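Local coordinates for ABC transporter substrate-binding protein (Bradyrhizobium japonicum, PDB 4I1D) that probably binds small solutes, perhaps polyamines, in the periplasm for an ABC importer, and was crystallised with d-malate, at residues 99-113 / 219-233. Sequence-based numbering, arbitrary orientation.
Sequences SVSYEFYSSVLAYSQ and VSFTYNQGILQSTSL. With SO4 (sulfate ion), chain K; ACT (acetate ion), chain R.
Tyr102 carries CG trans to its backbone N (chi1 -177°), and Leu233, with chi1 at -56°, brings its branched end over the ring: CD2 lies almost above the middle of one face, 3.6 Å from the ring centroid of Tyr102. The phenol end of Tyr102 reaches on to Gln18 in helix 12-30. Replacing Tyr102 by an alanine would probably leave the Leu233 methyls without their aromatic seat and Gln18 without the hydroxyl it meets. A classic beta bulge sets two residues, Tyr102 and Glu103, against the single Thr231; Tyr102 N donates to Thr231 O (2.8 Å) and Thr231 N to Glu103 O (3.1 Å). Glu103, bent at chi2, folds its carboxylate back beside the Thr231 hydroxyl, which hydrogen-bonds with Asp61 of strand 59-63. Beyond the bulge Gln229 CB sits over one face of the Tyr105 ring, while Ser230 CB lies 4.0 Å from the centroid of the Phe104 ring. On the other side of the type II turn Tyr223-Gly226, in arm 219-223, the Phe221 ring receives Val108 CG2 obliquely (3.5 Å to CD2). There a water accepts from Leu109 N and donates to Thr222 O and Asn224 O, bridging the strands where the chain turns its corner. Strand 100-112 thus runs antiparallel to both arms of 219-233, a long strand pair consistent with the interdomain hinge of type 2 periplasmic binding proteins.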
ATOM      1  N   SER A  99     -21.564  22.796  30.281  1.00 58.04           N
ATOM      2  CA  SER A  99     -21.436  23.898  29.333  1.00 54.88           C
ATOM      3  C   SER A  99     -22.517  24.947  29.490  1.00 57.73           C
ATOM      4  O   SER A  99     -23.525  24.712  30.152  1.00 55.42           O
ATOM      5  CB  SER A  99     -21.465  23.367  27.903  1.00 49.44           C
ATOM      6  OG  SER A  99     -22.750  22.863  27.587  1.00 49.60           O
ATOM      7  N   VAL A 100     -22.287  26.108  28.877  1.00 52.71           N
ATOM      8  CA  VAL A 100     -23.299  27.160  28.794  1.00 54.78           C
ATOM      9  C   VAL A 100     -23.365  27.683  27.370  1.00 50.25           C
ATOM     10  O   VAL A 100     -22.329  27.952  26.760  1.00 51.69           O
ATOM     11  CB  VAL A 100     -22.996  28.350  29.729  1.00 60.71           C
ATOM     12  CG1 VAL A 100     -24.197  29.307  29.776  1.00 57.82           C
ATOM     13  CG2 VAL A 100     -22.655  27.864  31.127  1.00 66.55           C
ATOM     14  N   SER A 101     -24.580  27.833  26.844  1.00 45.86           N
ATOM     15  CA  SER A 101     -24.779  28.360  25.490  1.00 55.78           C
ATOM     16  C   SER A 101     -24.125  29.727  25.323  1.00 51.81           C
ATOM     17  O   SER A 101     -24.275  30.611  26.174  1.00 48.42           O
ATOM     18  CB  SER A 101     -26.269  28.445  25.151  1.00 58.07           C
ATOM     19  OG  SER A 101     -26.877  27.174  25.268  1.00 62.52           O
ATOM     20  N   TYR A 102     -23.418  29.906  24.213  1.00 46.08           N
ATOM     21  CA  TYR A 102     -22.561  31.081  24.043  1.00 43.23           C
ATOM     22  C   TYR A 102     -23.041  31.994  22.911  1.00 46.64           C
ATOM     23  O   TYR A 102     -23.057  33.210  23.059  1.00 45.95           O
ATOM     24  CB  TYR A 102     -21.130  30.613  23.822  1.00 42.93           C
ATOM     25  CG  TYR A 102     -20.075  31.692  23.686  1.00 51.66           C
ATOM     26  CD1 TYR A 102     -19.879  32.644  24.681  1.00 51.37           C
ATOM     27  CD2 TYR A 102     -19.228  31.712  22.580  1.00 48.40           C
ATOM     28  CE1 TYR A 102     -18.892  33.609  24.555  1.00 50.18           C
ATOM     29  CE2 TYR A 102     -18.253  32.662  22.440  1.00 48.03           C
ATOM     30  CZ  TYR A 102     -18.081  33.609  23.429  1.00 53.20           C
ATOM     31  OH  TYR A 102     -17.091  34.546  23.284  1.00 48.99           O
ATOM     32  N   GLU A 103     -23.451  31.395  21.794  1.00 46.70           N
ATOM     33  CA  GLU A 103     -24.005  32.134  20.667  1.00 46.90           C
ATOM     34  C   GLU A 103     -24.770  31.194  19.727  1.00 50.68           C
ATOM     35  O   GLU A 103     -24.468  30.000  19.648  1.00 46.63           O
ATOM     36  CB  GLU A 103     -22.880  32.830  19.903  1.00 41.89           C
ATOM     37  CG  GLU A 103     -21.780  31.881  19.455  1.00 40.03           C
ATOM     38  CD  GLU A 103     -22.088  31.173  18.128  1.00 48.41           C
ATOM     39  OE1 GLU A 103     -21.511  30.095  17.877  1.00 52.67           O
ATOM     40  OE2 GLU A 103     -22.891  31.693  17.325  1.00 44.83           O
ATOM     41  N   PHE A 104     -25.754  31.731  19.010  1.00 50.75           N
ATOM     42  CA  PHE A 104     -26.519  30.936  18.059  1.00 50.51           C
ATOM     43  C   PHE A 104     -26.198  31.334  16.626  1.00 55.11           C
ATOM     44  O   PHE A 104     -26.077  32.525  16.324  1.00 55.21           O
ATOM     45  CB  PHE A 104     -28.008  31.106  18.301  1.00 53.26           C
ATOM     46  CG  PHE A 104     -28.497  30.441  19.541  1.00 54.97           C
ATOM     47  CD1 PHE A 104     -28.493  31.120  20.746  1.00 47.93           C
ATOM     48  CD2 PHE A 104     -28.973  29.136  19.502  1.00 49.49           C
ATOM     49  CE1 PHE A 104     -28.956  30.510  21.898  1.00 50.64           C
ATOM     50  CE2 PHE A 104     -29.428  28.516  20.648  1.00 54.55           C
ATOM     51  CZ  PHE A 104     -29.417  29.203  21.855  1.00 50.45           C
ATOM     52  N   TYR A 105     -26.049  30.328  15.761  1.00 44.64           N
ATOM     53  CA  TYR A 105     -25.881  30.533  14.324  1.00 42.08           C
ATOM     54  C   TYR A 105     -26.791  29.594  13.561  1.00 47.43           C
ATOM     55  O   TYR A 105     -27.290  28.622  14.124  1.00 45.53           O
ATOM     56  CB  TYR A 105     -24.435  30.285  13.903  1.00 40.96           C
ATOM     57  CG  TYR A 105     -23.905  28.889  14.174  1.00 47.28           C
ATOM     58  CD1 TYR A 105     -23.764  27.959  13.150  1.00 48.14           C
ATOM     59  CD2 TYR A 105     -23.522  28.509  15.446  1.00 42.93           C
ATOM     60  CE1 TYR A 105     -23.248  26.684  13.396  1.00 45.95           C
ATOM     61  CE2 TYR A 105     -23.018  27.242  15.702  1.00 44.06           C
ATOM     62  CZ  TYR A 105     -22.878  26.337  14.677  1.00 43.51           C
ATOM     63  OH  TYR A 105     -22.367  25.088  14.955  1.00 45.45           O
ATOM     64  N   SER A 106     -26.990  29.870  12.275  1.00 51.81           N
ATOM     65  CA  SER A 106     -27.857  29.034  11.453  1.00 51.98           C
ATOM     66  C   SER A 106     -27.165  28.532  10.197  1.00 47.82           C
ATOM     67  O   SER A 106     -26.334  29.231   9.611  1.00 41.08           O
ATOM     68  CB  SER A 106     -29.120  29.796  11.060  1.00 51.60           C
ATOM     69  OG  SER A 106     -29.824  30.236  12.206  1.00 55.13           O
ATOM     70  N   SER A 107     -27.515  27.311   9.796  1.00 40.79           N
ATOM     71  CA  SER A 107     -27.238  26.844   8.447  1.00 40.76           C
ATOM     72  C   SER A 107     -28.471  27.201   7.637  1.00 45.60           C
ATOM     73  O   SER A 107     -29.567  26.813   7.997  1.00 50.37           O
ATOM     74  CB  SER A 107     -27.011  25.333   8.422  1.00 43.40           C
ATOM     75  OG  SER A 107     -25.811  24.996   9.104  1.00 50.87           O
ATOM     76  N   VAL A 108     -28.296  27.959   6.561  1.00 45.34           N
ATOM     77  CA  VAL A 108     -29.437  28.473   5.809  1.00 36.40           C
ATOM     78  C   VAL A 108     -29.346  28.197   4.307  1.00 46.43           C
ATOM     79  O   VAL A 108     -28.265  27.946   3.762  1.00 50.17           O
ATOM     80  CB  VAL A 108     -29.636  30.003   6.034  1.00 49.16           C
ATOM     81  CG1 VAL A 108     -30.052  30.293   7.474  1.00 45.15           C
ATOM     82  CG2 VAL A 108     -28.365  30.773   5.676  1.00 40.95           C
ATOM     83  N   LEU A 109     -30.500  28.229   3.652  1.00 43.25           N
ATOM     84  CA  LEU A 109     -30.569  28.261   2.205  1.00 42.81           C
ATOM     85  C   LEU A 109     -30.127  29.651   1.724  1.00 47.10           C
ATOM     86  O   LEU A 109     -30.829  30.648   1.929  1.00 49.57           O
ATOM     87  CB  LEU A 109     -32.003  27.959   1.750  1.00 47.25           C
ATOM     88  CG  LEU A 109     -32.322  27.989   0.249  1.00 56.56           C
ATOM     89  CD1 LEU A 109     -31.303  27.193  -0.527  1.00 56.43           C
ATOM     90  CD2 LEU A 109     -33.746  27.482  -0.056  1.00 63.35           C
ATOM     91  N   ALA A 110     -28.948  29.710   1.114  1.00 44.60           N
ATOM     92  CA  ALA A 110     -28.438  30.936   0.509  1.00 41.95           C
ATOM     93  C   ALA A 110     -28.579  30.816  -0.995  1.00 45.57           C
ATOM     94  O   ALA A 110     -28.598  29.704  -1.544  1.00 48.86           O
ATOM     95  CB  ALA A 110     -26.957  31.173   0.897  1.00 39.28           C
ATOM     96  N   TYR A 111     -28.686  31.957  -1.665  1.00 42.57           N
ATOM     97  CA  TYR A 111     -28.985  31.962  -3.083  1.00 48.70           C
ATOM     98  C   TYR A 111     -28.547  33.276  -3.724  1.00 47.61           C
ATOM     99  O   TYR A 111     -28.495  34.303  -3.066  1.00 47.66           O
ATOM    100  CB  TYR A 111     -30.483  31.736  -3.300  1.00 46.34           C
ATOM    101  CG  TYR A 111     -31.342  32.827  -2.701  1.00 52.76           C
ATOM    102  CD1 TYR A 111     -31.869  32.703  -1.418  1.00 59.82           C
ATOM    103  CD2 TYR A 111     -31.615  33.990  -3.411  1.00 56.54           C
ATOM    104  CE1 TYR A 111     -32.654  33.706  -0.858  1.00 55.90           C
ATOM    105  CE2 TYR A 111     -32.392  35.005  -2.860  1.00 61.95           C
ATOM    106  CZ  TYR A 111     -32.902  34.858  -1.581  1.00 63.27           C
ATOM    107  OH  TYR A 111     -33.670  35.863  -1.033  1.00 67.86           O
ATOM    108  N   SER A 112     -28.238  33.219  -5.017  1.00 52.33           N
ATOM    109  CA  SER A 112     -27.853  34.385  -5.797  1.00 52.23           C
ATOM    110  C   SER A 112     -29.063  35.227  -6.231  1.00 56.90           C
ATOM    111  O   SER A 112     -30.048  34.703  -6.772  1.00 58.04           O
ATOM    112  CB  SER A 112     -27.078  33.931  -7.035  1.00 55.94           C
ATOM    113  OG  SER A 112     -27.068  34.933  -8.036  1.00 57.55           O
ATOM    114  N   GLN A 113     -28.983  36.531  -6.003  1.00 55.96           N
ATOM    115  CA  GLN A 113     -30.042  37.439  -6.443  1.00 59.61           C
ATOM    116  C   GLN A 113     -29.967  37.729  -7.929  1.00 57.01           C
ATOM    117  O   GLN A 113     -30.955  38.157  -8.519  1.00 66.38           O
ATOM    118  CB  GLN A 113     -30.017  38.752  -5.662  1.00 58.29           C
ATOM    119  CG  GLN A 113     -30.470  38.625  -4.218  1.00 66.60           C
ATOM    120  CD  GLN A 113     -30.004  39.800  -3.375  1.00 72.05           C
ATOM    121  OE1 GLN A 113     -29.137  40.577  -3.796  1.00 65.17           O
ATOM    122  NE2 GLN A 113     -30.583  39.942  -2.185  1.00 70.66           N
ATOM    123  N   VAL A 219     -26.197  38.444  -3.291  1.00 53.32           N
ATOM    124  CA  VAL A 219     -26.692  37.191  -2.739  1.00 55.71           C
ATOM    125  C   VAL A 219     -27.467  37.449  -1.456  1.00 55.02           C
ATOM    126  O   VAL A 219     -27.367  38.523  -0.867  1.00 52.24           O
ATOM    127  CB  VAL A 219     -25.543  36.208  -2.446  1.00 54.41           C
ATOM    128  CG1 VAL A 219     -24.623  36.093  -3.652  1.00 48.39           C
ATOM    129  CG2 VAL A 219     -24.768  36.650  -1.215  1.00 52.53           C
ATOM    130  N   SER A 220     -28.241  36.460  -1.025  1.00 52.20           N
ATOM    131  CA  SER A 220     -29.029  36.605   0.189  1.00 50.05           C
ATOM    132  C   SER A 220     -29.387  35.226   0.718  1.00 51.79           C
ATOM    133  O   SER A 220     -28.858  34.213   0.249  1.00 52.52           O
ATOM    134  CB  SER A 220     -30.303  37.409  -0.094  1.00 57.92           C
ATOM    135  OG  SER A 220     -31.037  37.640   1.097  1.00 62.20           O
ATOM    136  N   PHE A 221     -30.288  35.184   1.691  1.00 49.71           N
ATOM    137  CA  PHE A 221     -30.697  33.920   2.287  1.00 48.90           C
ATOM    138  C   PHE A 221     -32.003  34.083   3.034  1.00 52.72           C
ATOM    139  O   PHE A 221     -32.461  35.198   3.270  1.00 52.40           O
ATOM    140  CB  PHE A 221     -29.615  33.373   3.231  1.00 43.20           C
ATOM    141  CG  PHE A 221     -29.542  34.077   4.562  1.00 52.25           C
ATOM    142  CD1 PHE A 221     -28.701  35.165   4.745  1.00 59.93           C
ATOM    143  CD2 PHE A 221     -30.302  33.637   5.639  1.00 52.32           C
ATOM    144  CE1 PHE A 221     -28.621  35.811   5.980  1.00 59.74           C
ATOM    145  CE2 PHE A 221     -30.232  34.277   6.875  1.00 55.21           C
ATOM    146  CZ  PHE A 221     -29.388  35.365   7.046  1.00 58.23           C
ATOM    147  N   THR A 222     -32.601  32.959   3.400  1.00 56.16           N
ATOM    148  CA  THR A 222     -33.816  32.971   4.201  1.00 57.71           C
ATOM    149  C   THR A 222     -33.572  32.182   5.471  1.00 55.81           C
ATOM    150  O   THR A 222     -32.762  31.254   5.483  1.00 51.68           O
ATOM    151  CB  THR A 222     -34.999  32.329   3.450  1.00 58.44           C
ATOM    152  OG1 THR A 222     -36.155  32.336   4.297  1.00 57.23           O
ATOM    153  CG2 THR A 222     -34.673  30.890   3.082  1.00 52.65           C
ATOM    154  N   TYR A 223     -34.257  32.553   6.547  1.00 56.29           N
ATOM    155  CA  TYR A 223     -34.204  31.747   7.759  1.00 52.19           C
ATOM    156  C   TYR A 223     -35.238  30.617   7.678  1.00 50.85           C
ATOM    157  O   TYR A 223     -35.206  29.665   8.465  1.00 48.47           O
ATOM    158  CB  TYR A 223     -34.412  32.598   9.015  1.00 53.11           C
ATOM    159  CG  TYR A 223     -33.159  33.318   9.502  1.00 51.91           C
ATOM    160  CD1 TYR A 223     -32.057  32.604   9.974  1.00 44.93           C
ATOM    161  CD2 TYR A 223     -33.094  34.706   9.510  1.00 56.22           C
ATOM    162  CE1 TYR A 223     -30.913  33.249  10.416  1.00 48.69           C
ATOM    163  CE2 TYR A 223     -31.954  35.370   9.962  1.00 54.22           C
ATOM    164  CZ  TYR A 223     -30.872  34.639  10.412  1.00 53.55           C
ATOM    165  OH  TYR A 223     -29.754  35.305  10.858  1.00 56.26           O
ATOM    166  N   ASN A 224     -36.148  30.710   6.716  1.00 45.88           N
ATOM    167  CA  ASN A 224     -37.164  29.664   6.596  1.00 54.73           C
ATOM    168  C   ASN A 224     -36.530  28.283   6.446  1.00 50.76           C
ATOM    169  O   ASN A 224     -35.722  28.058   5.547  1.00 45.96           O
ATOM    170  CB  ASN A 224     -38.122  29.933   5.443  1.00 50.34           C
ATOM    171  CG  ASN A 224     -39.354  29.054   5.507  1.00 59.91           C
ATOM    172  OD1 ASN A 224     -39.948  28.881   6.574  1.00 67.84           O
ATOM    173  ND2 ASN A 224     -39.736  28.479   4.371  1.00 46.45           N
ATOM    174  N   GLN A 225     -36.890  27.374   7.344  1.00 50.59           N
ATOM    175  CA  GLN A 225     -36.347  26.013   7.348  1.00 47.49           C
ATOM    176  C   GLN A 225     -34.846  25.983   7.597  1.00 52.92           C
ATOM    177  O   GLN A 225     -34.179  24.990   7.293  1.00 57.38           O
ATOM    178  CB  GLN A 225     -36.684  25.262   6.053  1.00 45.47           C
ATOM    179  CG  GLN A 225     -38.180  25.029   5.844  1.00 54.01           C
ATOM    180  CD  GLN A 225     -38.470  23.788   5.013  1.00 53.88           C
ATOM    181  OE1 GLN A 225     -37.713  23.444   4.101  1.00 51.65           O
ATOM    182  NE2 GLN A 225     -39.559  23.096   5.342  1.00 57.54           N
ATOM    183  N   GLY A 226     -34.312  27.068   8.149  1.00 49.45           N
ATOM    184  CA  GLY A 226     -32.916  27.081   8.547  1.00 41.40           C
ATOM    185  C   GLY A 226     -32.715  26.102   9.683  1.00 46.65           C
ATOM    186  O   GLY A 226     -33.670  25.744  10.373  1.00 45.15           O
ATOM    187  N   ILE A 227     -31.484  25.642   9.868  1.00 45.20           N
ATOM    188  CA  ILE A 227     -31.152  24.813  11.018  1.00 44.05           C
ATOM    189  C   ILE A 227     -30.453  25.670  12.089  1.00 46.91           C
ATOM    190  O   ILE A 227     -29.325  26.146  11.898  1.00 43.07           O
ATOM    191  CB  ILE A 227     -30.272  23.612  10.629  1.00 47.08           C
ATOM    192  CG1 ILE A 227     -30.981  22.728   9.601  1.00 44.75           C
ATOM    193  CG2 ILE A 227     -29.926  22.802  11.863  1.00 50.76           C
ATOM    194  CD1 ILE A 227     -30.905  23.262   8.197  1.00 55.15           C
ATOM    195  N   LEU A 228     -31.145  25.874  13.207  1.00 47.27           N
ATOM    196  CA  LEU A 228     -30.662  26.755  14.270  1.00 44.60           C
ATOM    197  C   LEU A 228     -29.740  25.991  15.216  1.00 45.65           C
ATOM    198  O   LEU A 228     -30.131  24.976  15.804  1.00 44.34           O
ATOM    199  CB  LEU A 228     -31.834  27.355  15.045  1.00 44.02           C
ATOM    200  CG  LEU A 228     -31.457  28.291  16.190  1.00 44.88           C
ATOM    201  CD1 LEU A 228     -30.495  29.400  15.717  1.00 41.85           C
ATOM    202  CD2 LEU A 228     -32.714  28.875  16.787  1.00 43.21           C
ATOM    203  N   GLN A 229     -28.516  26.484  15.352  1.00 38.21           N
ATOM    204  CA  GLN A 229     -27.487  25.785  16.106  1.00 43.53           C
ATOM    205  C   GLN A 229     -26.794  26.730  17.075  1.00 49.24           C
ATOM    206  O   GLN A 229     -27.073  27.929  17.079  1.00 45.30           O
ATOM    207  CB  GLN A 229     -26.467  25.193  15.139  1.00 43.11           C
ATOM    208  CG  GLN A 229     -27.082  24.196  14.161  1.00 43.98           C
ATOM    209  CD  GLN A 229     -26.247  24.046  12.898  1.00 48.36           C
ATOM    210  OE1 GLN A 229     -26.641  24.494  11.811  1.00 50.70           O
ATOM    211  NE2 GLN A 229     -25.086  23.429  13.037  1.00 36.44           N
ATOM    212  N   SER A 230     -25.883  26.195  17.887  1.00 42.24           N
ATOM    213  CA  SER A 230     -25.173  27.017  18.860  1.00 48.61           C
ATOM    214  C   SER A 230     -23.816  26.441  19.235  1.00 44.61           C
ATOM    215  O   SER A 230     -23.599  25.227  19.170  1.00 45.37           O
ATOM    216  CB  SER A 230     -26.008  27.142  20.138  1.00 51.70           C
ATOM    217  OG  SER A 230     -26.029  25.903  20.833  1.00 50.17           O
ATOM    218  N   THR A 231     -22.905  27.314  19.654  1.00 44.96           N
ATOM    219  CA  THR A 231     -21.720  26.858  20.379  1.00 47.66           C
ATOM    220  C   THR A 231     -21.892  27.162  21.868  1.00 49.73           C
ATOM    221  O   THR A 231     -22.729  27.994  22.261  1.00 41.00           O
ATOM    222  CB  THR A 231     -20.413  27.501  19.863  1.00 48.04           C
ATOM    223  OG1 THR A 231     -20.533  28.926  19.909  1.00 43.14           O
ATOM    224  CG2 THR A 231     -20.116  27.052  18.418  1.00 44.44           C
ATOM    225  N   SER A 232     -21.107  26.469  22.686  1.00 40.66           N
ATOM    226  CA  SER A 232     -21.120  26.660  24.130  1.00 44.57           C
ATOM    227  C   SER A 232     -19.685  26.742  24.673  1.00 50.23           C
ATOM    228  O   SER A 232     -18.740  26.248  24.048  1.00 52.35           O
ATOM    229  CB  SER A 232     -21.867  25.505  24.826  1.00 45.60           C
ATOM    230  OG  SER A 232     -23.223  25.449  24.417  1.00 53.79           O
ATOM    231  N   LEU A 233     -19.537  27.358  25.844  1.00 45.04           N
ATOM    232  CA  LEU A 233     -18.251  27.428  26.520  1.00 45.01           C
ATOM    233  C   LEU A 233     -18.162  26.288  27.525  1.00 48.65           C
ATOM    234  O   LEU A 233     -19.148  25.974  28.200  1.00 42.32           O
ATOM    235  CB  LEU A 233     -18.116  28.755  27.247  1.00 44.14           C
ATOM    236  CG  LEU A 233     -18.282  30.021  26.408  1.00 46.86           C
ATOM    237  CD1 LEU A 233     -17.961  31.225  27.266  1.00 47.39           C
ATOM    238  CD2 LEU A 233     -17.368  29.978  25.192  1.00 45.03           C
TER
HETATM  239  S   SO4 K 407     -38.412  34.824   4.251  1.00123.04           S
HETATM  240  O1  SO4 K 407     -39.143  36.084   4.164  1.00126.34           O
HETATM  241  O2  SO4 K 407     -37.284  34.969   5.179  1.00121.93           O
HETATM  242  O3  SO4 K 407     -39.320  33.768   4.712  1.00113.48           O
HETATM  243  O4  SO4 K 407     -37.899  34.508   2.922  1.00122.19           O
HETATM  244  C   ACT R 414     -22.965  36.583  -8.261  1.00100.91           C
HETATM  245  O   ACT R 414     -24.003  35.882  -8.162  1.00101.26           O
HETATM  246  OXT ACT R 414     -22.668  37.281  -7.258  1.00 95.94           O
HETATM  247  CH3 ACT R 414     -22.130  36.582  -9.513  1.00 93.86           C
HETATM  248  O   HOH W   1     -24.531  24.342  26.772  1.00 56.01           O
HETATM  249  O   HOH W   2     -32.806  28.460   5.554  1.00 53.65           O